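Amidase, hydantoinase/carbamoylase family (Burkholderia vietnamiensis, PDB 5I4M) probably hydrolyses N-carbamoyl-L-amino acids to free amino acids, as a member of the M20 peptidase family with two zinc ions per subunit. Local coordinates at residues A[25-30]-A[416-421]; A[87-92]-A[125-130]; A[271-276]-A[317-322]. All coordinates share one frame; numbering follows the deposited sequence. Where two conformers were deposited one is given.

Overall arrangement
Three contacts between distant parts of one chain show how chemistry follows place in the fold. Interactions 1 and 2 lie on the same side of the chain's centre, their own centres about 14 Å apart, and share helix 117-132: interaction 2 rests directly on it, while Val27 and Asp28 of interaction 1 meet its Glu125. Interaction 3 stands on the opposite side, its centre about 41 Å from that of interaction 1 and 45 Å from that of interaction 2. All three are buried contacts; among the touching residues only Lys26 of interaction 1 is exposed. Interaction 1 depends on an asparagine amide joined to backbone, interaction 2 on an arginine lying over aliphatic groups, and interaction 3 on an apolar helix-helix seam with a weak water bridge at its margin.

Interaction 1 of 3, residues A[25-30]-A[416-421]; sequences IKVDGR and AGANVL
Asn419 and Val27 illustrate how a side-chain amide can serve an extended piece of loop backbone much as another peptide group would. The amide oxygen OD1 of Asn419 accepts the Val27 N-H at 2.8 Å, with an N-H...O angle of 165°, and the donor lies in the carbonyl plane. The Asn419 side chain reaches this place because CG stands anti to its own carbonyl carbon (chi1 -85°), which carries the amide off the helix flank toward residues 26 and 27. Its other end is used as well: ND2 gives a hydrogen bond to water 1, which in turn donates to Val27 O at 2.8 Å, and a further bond joins ND2 to Tyr368 OH. With both ends engaged, the rotation of the amide is fixed.

Apolar atoms close in around this pairing. Val27 sets CG1 beside its backbone N (chi1 -59°), where it meets Ala418 CB at 3.9 Å, while CG2 comes within 3.3 Å of Asn419 OD1. Lys26 adds its CB, 3.4 Å from that same oxygen, before the rest of its chain leads away. Outside the pair, Ile25 O is bonded to His423 NE2, and Asp28 takes the N-cap of helix 29-39, its OD1 receiving Arg31 N.

The result is an N-terminal segment fastened, in extended form, along helix 411-429 near the end of the chain. The arrangement belongs to the alpha/beta zinc-binding domain of the M20 fold; the side chain of Ala418 lies about 12 Å from that of the zinc ligand His211.

Interaction 2 of 3, residues A[87-92]-A[125-130]; sequences MRRAGR and EVIRSL
Arg89 lays its guanidinium group over Leu130, an example of an arginine whose flat face packs against an aliphatic group while its N-H groups bond to other partners. Leu130 CB sits 3.5 Å above the guanidinium plane, over its centre, and is 3.6 Å from CZ. The aliphatic part of the arginine is used too. Arg89 CB approaches Ile127 CD1 at 3.7 Å, in one of the two modelled Ile127 conformers, and farther along Arg89 CD lies 4.0 Å from Leu130 CD1. The Arg89 and Ile127 side chains run alongside each other, pointing in opposite senses, whereas Leu130 passes at a slant to the arginine.

This reach depends on an extended chain: CG of Arg89 is anti to the backbone N (chi1 -177°), and the chain stays extended from CG to NE before turning at chi4 (-93°), which sets the plane of the guanidinium at the last turns of helix 117-132. There NE is hydrogen-bonded to Asn131 OD1 and NH2 to Ile135 O, two bonds that fix the tilt of the group. Leu130 O, 3.4 Å from Arg89 NH2, lies at too poor an angle to count as a third.

Farther out, strand 85-89 is held by its neighbour 141-145, with Arg89 backbone-bonded to Val141. From that strand Val141 and Val143 touch Ile127, while Leu422 and Leu426 of helix 411-429 cover Leu130.

The chemistry is thus divided between face and N-H groups. One face gains cover from leucine, and NE and NH2 bond to acceptors at and just beyond the helix C-terminus, where the partial negative charge of the helix end would be expected to favour a cation.

Interaction 3 of 3, residues A[271-276]-A[317-322]; sequences NRIGLD and AKMDAA
Lys318 NZ is gripped by two partners: His277 NE2, hydrogen-bonded to it just past residues 271-276, and water 2, whose weak 3.3 Å link to NZ continues to Asp276 O at 3.1 Å. Both tie the lysine to residues 276 and 277, at the end of this helix region. Beside this polar margin the seam is purely apolar, and Ile273 is its centre. Its two branches part: CG2, anti to the backbone N, rests on Met319 CB at 3.8 Å, whereas CG1 stands beside that N (chi1 -71°) and sends CD1 to Ala322 CB, also at 3.8 Å. Met319 bends at its last torsion (chi3 68°), which brings CE to within 4.1 Å of Ile273 CG2.

Phe308 of strand 297-310 touches both Ile273 and Met319 from the sheet. Met253 of the second subunit packs against Asn271 and Leu275. Two helices, 259-276 and 313-334, side by side on one face of a beta-sheet are characteristic of the M20 dimerisation domain, in which Arg309, a 3-phosphoglycerate-binding residue, has its side chain about 6 Å from that of Met319.

Interaction 1 of 3, residues A[25-30]-A[416-421]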
# COMPACT_ATOMS: atom_id res chain seq x y z
N ILE A 25 -33.18 -35.55 19.26
CA ILE A 25 -31.86 -35.59 18.66
C ILE A 25 -31.43 -34.15 18.40
O ILE A 25 -31.93 -33.51 17.47
CB ILE A 25 -31.86 -36.42 17.37
CG1 ILE A 25 -32.37 -37.83 17.65
CG2 ILE A 25 -30.46 -36.45 16.75
CD1 ILE A 25 -32.49 -38.68 16.42
N LYS A 26 -30.52 -33.64 19.22
CA LYS A 26 -30.14 -32.24 19.12
C LYS A 26 -28.69 -32.07 19.54
O LYS A 26 -28.10 -32.95 20.18
CB LYS A 26 -31.06 -31.35 19.96
CG LYS A 26 -31.22 -31.78 21.41
CD LYS A 26 -32.15 -30.82 22.17
CE LYS A 26 -32.16 -31.11 23.66
NZ LYS A 26 -32.80 -32.42 23.98
N VAL A 27 -28.11 -30.93 19.17
CA VAL A 27 -26.69 -30.71 19.42
C VAL A 27 -26.48 -30.32 20.88
O VAL A 27 -27.41 -29.97 21.61
CB VAL A 27 -26.12 -29.65 18.47
CG1 VAL A 27 -26.31 -30.07 17.02
CG2 VAL A 27 -26.77 -28.31 18.73
N ASP A 28 -25.22 -30.42 21.30
CA ASP A 28 -24.76 -29.88 22.58
C ASP A 28 -24.29 -28.46 22.30
O ASP A 28 -23.18 -28.24 21.83
CB ASP A 28 -23.64 -30.76 23.14
CG ASP A 28 -23.17 -30.34 24.53
OD1 ASP A 28 -23.26 -29.14 24.88
OD2 ASP A 28 -22.69 -31.22 25.26
N GLY A 29 -25.16 -27.48 22.58
CA GLY A 29 -24.86 -26.11 22.18
C GLY A 29 -23.65 -25.52 22.89
O GLY A 29 -22.89 -24.75 22.31
N ARG A 30 -23.48 -25.86 24.17
CA ARG A 30 -22.33 -25.34 24.90
C ARG A 30 -21.04 -25.95 24.39
O ARG A 30 -20.02 -25.25 24.25
CB ARG A 30 -22.48 -25.61 26.40
CG ARG A 30 -21.30 -25.09 27.21
CD ARG A 30 -21.44 -25.35 28.70
NE ARG A 30 -21.58 -26.77 29.00
CZ ARG A 30 -21.66 -27.26 30.24
NH1 ARG A 30 -21.59 -26.44 31.28
NH2 ARG A 30 -21.79 -28.56 30.43
N ALA A 416 -28.90 -23.04 17.15
CA ALA A 416 -30.02 -23.30 16.25
C ALA A 416 -29.54 -23.74 14.88
O ALA A 416 -30.09 -24.68 14.29
CB ALA A 416 -30.89 -22.06 16.11
N GLY A 417 -28.53 -23.07 14.34
CA GLY A 417 -28.05 -23.43 13.01
C GLY A 417 -27.48 -24.83 12.98
O GLY A 417 -27.64 -25.55 11.99
N ALA A 418 -26.81 -25.24 14.06
CA ALA A 418 -26.25 -26.58 14.14
C ALA A 418 -27.33 -27.65 14.26
O ALA A 418 -27.16 -28.76 13.75
CB ALA A 418 -25.26 -26.68 15.31
N ASN A 419 -28.43 -27.34 14.96
CA ASN A 419 -29.56 -28.28 14.98
C ASN A 419 -30.15 -28.47 13.59
O ASN A 419 -30.50 -29.59 13.20
CB ASN A 419 -30.62 -27.79 15.96
CG ASN A 419 -30.33 -28.22 17.39
OD1 ASN A 419 -29.76 -29.29 17.62
ND2 ASN A 419 -30.72 -27.40 18.36
N VAL A 420 -30.25 -27.39 12.82
CA VAL A 420 -30.81 -27.51 11.48
C VAL A 420 -29.86 -28.28 10.58
O VAL A 420 -30.28 -29.16 9.81
CB VAL A 420 -31.12 -26.10 10.93
CG1 VAL A 420 -31.47 -26.17 9.45
CG2 VAL A 420 -32.25 -25.47 11.75
N LEU A 421 -28.56 -27.99 10.67
CA LEU A 421 -27.58 -28.76 9.92
C LEU A 421 -27.65 -30.24 10.28
O LEU A 421 -27.66 -31.11 9.41
CB LEU A 421 -26.17 -28.22 10.19
CG LEU A 421 -25.04 -28.98 9.49
CD1 LEU A 421 -25.13 -28.75 7.99
CD2 LEU A 421 -23.66 -28.59 10.02
O HOH W 1 -29.72 -28.41 21.16

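Interaction 2 of 3, residues A[87-92]-A[125-130]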
# COMPACT_ATOMS: atom_id res chain seq x y z
N MET A 87 -12.80 -35.39 7.14
CA MET A 87 -12.96 -36.11 8.39
C MET A 87 -14.24 -36.93 8.29
O MET A 87 -15.34 -36.37 8.24
CB MET A 87 -12.99 -35.13 9.57
CG MET A 87 -11.67 -34.39 9.75
SD MET A 87 -11.78 -32.80 10.61
CE MET A 87 -12.26 -31.70 9.27
N ARG A 88 -14.09 -38.25 8.23
CA ARG A 88 -15.15 -39.15 7.80
C ARG A 88 -15.66 -40.00 8.96
O ARG A 88 -14.87 -40.66 9.65
CB ARG A 88 -14.65 -40.06 6.68
CG ARG A 88 -15.62 -41.09 6.18
CD ARG A 88 -15.00 -41.77 4.97
NE ARG A 88 -15.76 -42.92 4.50
CZ ARG A 88 -16.54 -42.92 3.42
NH1 ARG A 88 -16.69 -41.81 2.69
NH2 ARG A 88 -17.17 -44.04 3.08
N ARG A 89 -16.98 -40.01 9.16
CA ARG A 89 -17.64 -40.91 10.09
C ARG A 89 -18.34 -42.00 9.29
O ARG A 89 -19.28 -41.72 8.54
CB ARG A 89 -18.64 -40.16 10.98
CG ARG A 89 -19.32 -41.04 12.05
CD ARG A 89 -20.39 -40.24 12.79
NE ARG A 89 -20.91 -40.91 13.98
CZ ARG A 89 -21.99 -41.69 14.01
NH1 ARG A 89 -22.67 -41.93 12.89
NH2 ARG A 89 -22.38 -42.22 15.16
N ALA A 90 -17.88 -43.25 9.46
CA ALA A 90 -18.40 -44.36 8.67
C ALA A 90 -19.92 -44.47 8.76
O ALA A 90 -20.52 -44.17 9.80
CB ALA A 90 -17.76 -45.67 9.13
N GLY A 91 -20.54 -44.90 7.66
CA GLY A 91 -21.93 -45.27 7.66
C GLY A 91 -22.11 -46.78 7.66
O GLY A 91 -21.15 -47.56 7.68
N ARG A 92 -23.38 -47.20 7.63
CA ARG A 92 -23.67 -48.63 7.58
C ARG A 92 -23.20 -49.25 6.26
O ARG A 92 -22.74 -50.40 6.24
CB ARG A 92 -25.17 -48.87 7.77
CG ARG A 92 -25.54 -50.34 7.92
CD ARG A 92 -27.06 -50.57 7.86
NE ARG A 92 -27.59 -50.40 6.51
CZ ARG A 92 -27.61 -51.35 5.58
NH1 ARG A 92 -27.11 -52.55 5.84
NH2 ARG A 92 -28.11 -51.10 4.38
N GLU A 125 -19.57 -30.85 15.57
CA GLU A 125 -20.61 -31.05 16.57
C GLU A 125 -21.68 -32.02 16.09
O GLU A 125 -22.23 -32.78 16.89
CB GLU A 125 -21.23 -29.70 16.96
CG GLU A 125 -22.45 -29.78 17.90
CD GLU A 125 -22.17 -30.49 19.22
OE1 GLU A 125 -23.09 -31.17 19.74
OE2 GLU A 125 -21.04 -30.38 19.75
N VAL A 126 -21.98 -32.04 14.78
CA VAL A 126 -22.88 -33.05 14.24
C VAL A 126 -22.31 -34.44 14.46
O VAL A 126 -23.00 -35.36 14.90
CB VAL A 126 -23.17 -32.78 12.75
CG1 VAL A 126 -23.87 -33.98 12.12
CG2 VAL A 126 -24.03 -31.56 12.60
N ILE A 127 -21.02 -34.61 14.17
CA ILE A 127 -20.37 -35.90 14.38
C ILE A 127 -20.48 -36.32 15.84
O ILE A 127 -20.86 -37.46 16.17
CB ILE A 127 -18.89 -35.83 13.94
CG1 ILE A 127 -18.80 -35.55 12.44
CG2 ILE A 127 -18.16 -37.11 14.33
CD1 ILE A 127 -19.40 -36.62 11.59
N ARG A 128 -20.14 -35.40 16.75
CA ARG A 128 -20.18 -35.74 18.17
C ARG A 128 -21.60 -36.04 18.62
O ARG A 128 -21.82 -36.91 19.47
CB ARG A 128 -19.59 -34.59 18.99
CG ARG A 128 -18.11 -34.37 18.78
CD ARG A 128 -17.64 -33.13 19.52
NE ARG A 128 -16.19 -33.11 19.72
CZ ARG A 128 -15.50 -32.03 20.08
NH1 ARG A 128 -16.11 -30.87 20.26
NH2 ARG A 128 -14.18 -32.11 20.26
N SER A 129 -22.58 -35.34 18.06
CA SER A 129 -23.97 -35.56 18.46
C SER A 129 -24.48 -36.89 17.93
O SER A 129 -25.26 -37.56 18.61
CB SER A 129 -24.84 -34.40 17.97
OG SER A 129 -24.61 -33.25 18.76
N LEU A 130 -24.06 -37.29 16.73
CA LEU A 130 -24.40 -38.62 16.26
C LEU A 130 -23.79 -39.68 17.16
O LEU A 130 -24.41 -40.72 17.42
CB LEU A 130 -23.92 -38.82 14.82
CG LEU A 130 -24.50 -37.92 13.74
CD1 LEU A 130 -23.74 -38.12 12.44
CD2 LEU A 130 -25.98 -38.20 13.55

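Interaction 3 of 3, residues A[271-276]-A[317-322]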
# COMPACT_ATOMS: atom_id res chain seq x y z
N ASN A 271 -17.57 2.26 -7.31
CA ASN A 271 -18.67 2.56 -6.41
C ASN A 271 -19.90 2.99 -7.20
O ASN A 271 -21.02 2.52 -6.94
CB ASN A 271 -18.25 3.64 -5.41
CG ASN A 271 -19.35 3.97 -4.41
OD1 ASN A 271 -19.57 3.24 -3.44
ND2 ASN A 271 -20.03 5.08 -4.64
N ARG A 272 -19.71 3.87 -8.18
CA ARG A 272 -20.84 4.31 -8.99
C ARG A 272 -21.52 3.13 -9.67
O ARG A 272 -22.76 3.04 -9.71
CB ARG A 272 -20.35 5.32 -10.03
CG ARG A 272 -21.44 5.99 -10.82
CD ARG A 272 -22.13 7.02 -9.96
NE ARG A 272 -23.40 6.54 -9.42
CZ ARG A 272 -23.95 7.01 -8.30
NH1 ARG A 272 -25.11 6.53 -7.88
NH2 ARG A 272 -23.33 7.96 -7.60
N ILE A 273 -20.73 2.20 -10.22
CA ILE A 273 -21.31 1.03 -10.88
C ILE A 273 -22.10 0.20 -9.88
O ILE A 273 -23.20 -0.28 -10.19
CB ILE A 273 -20.20 0.22 -11.57
CG1 ILE A 273 -19.70 1.01 -12.78
CG2 ILE A 273 -20.70 -1.18 -11.95
CD1 ILE A 273 -18.49 0.41 -13.48
N GLY A 274 -21.58 0.02 -8.67
CA GLY A 274 -22.36 -0.65 -7.64
C GLY A 274 -23.70 0.04 -7.40
O GLY A 274 -24.76 -0.60 -7.42
N LEU A 275 -23.67 1.35 -7.22
CA LEU A 275 -24.91 2.07 -6.93
C LEU A 275 -25.84 2.12 -8.14
O LEU A 275 -27.06 2.21 -7.98
CB LEU A 275 -24.58 3.47 -6.44
CG LEU A 275 -23.81 3.55 -5.13
CD1 LEU A 275 -23.41 5.00 -4.84
CD2 LEU A 275 -24.65 2.99 -3.99
N ASP A 276 -25.29 2.05 -9.36
CA ASP A 276 -26.13 2.11 -10.54
C ASP A 276 -26.92 0.82 -10.76
O ASP A 276 -27.79 0.78 -11.64
CB ASP A 276 -25.30 2.40 -11.79
CG ASP A 276 -24.94 3.88 -11.93
OD1 ASP A 276 -25.52 4.72 -11.20
OD2 ASP A 276 -24.09 4.20 -12.78
N ALA A 317 -22.95 -9.01 -15.84
CA ALA A 317 -22.22 -8.80 -17.09
C ALA A 317 -22.26 -7.33 -17.52
O ALA A 317 -21.29 -6.81 -18.08
CB ALA A 317 -22.77 -9.71 -18.18
N LYS A 318 -23.39 -6.66 -17.27
CA LYS A 318 -23.49 -5.22 -17.55
C LYS A 318 -22.49 -4.43 -16.72
O LYS A 318 -21.88 -3.47 -17.20
CB LYS A 318 -24.92 -4.76 -17.27
CG LYS A 318 -25.22 -3.27 -17.46
CD LYS A 318 -26.67 -2.99 -17.06
CE LYS A 318 -27.10 -1.55 -17.32
NZ LYS A 318 -26.20 -0.54 -16.67
N MET A 319 -22.33 -4.81 -15.45
CA MET A 319 -21.34 -4.15 -14.61
C MET A 319 -19.93 -4.36 -15.17
O MET A 319 -19.14 -3.42 -15.23
CB MET A 319 -21.45 -4.68 -13.18
CG MET A 319 -22.81 -4.42 -12.52
SD MET A 319 -23.06 -5.34 -10.98
CE MET A 319 -21.87 -4.56 -9.88
N ASP A 320 -19.62 -5.60 -15.56
CA ASP A 320 -18.35 -5.91 -16.21
C ASP A 320 -18.07 -4.99 -17.39
O ASP A 320 -16.99 -4.39 -17.50
CB ASP A 320 -18.35 -7.37 -16.66
CG ASP A 320 -17.16 -7.72 -17.55
OD1 ASP A 320 -16.04 -7.86 -17.03
OD2 ASP A 320 -17.35 -7.86 -18.77
N ALA A 321 -19.05 -4.85 -18.30
CA ALA A 321 -18.83 -4.04 -19.49
C ALA A 321 -18.63 -2.58 -19.12
O ALA A 321 -17.81 -1.88 -19.73
CB ALA A 321 -20.00 -4.21 -20.47
N ALA A 322 -19.36 -2.10 -18.10
CA ALA A 322 -19.23 -0.72 -17.67
C ALA A 322 -17.87 -0.45 -17.06
O ALA A 322 -17.28 0.61 -17.27
CB ALA A 322 -20.34 -0.37 -16.67
O HOH W 2 -28.67 -0.28 -14.44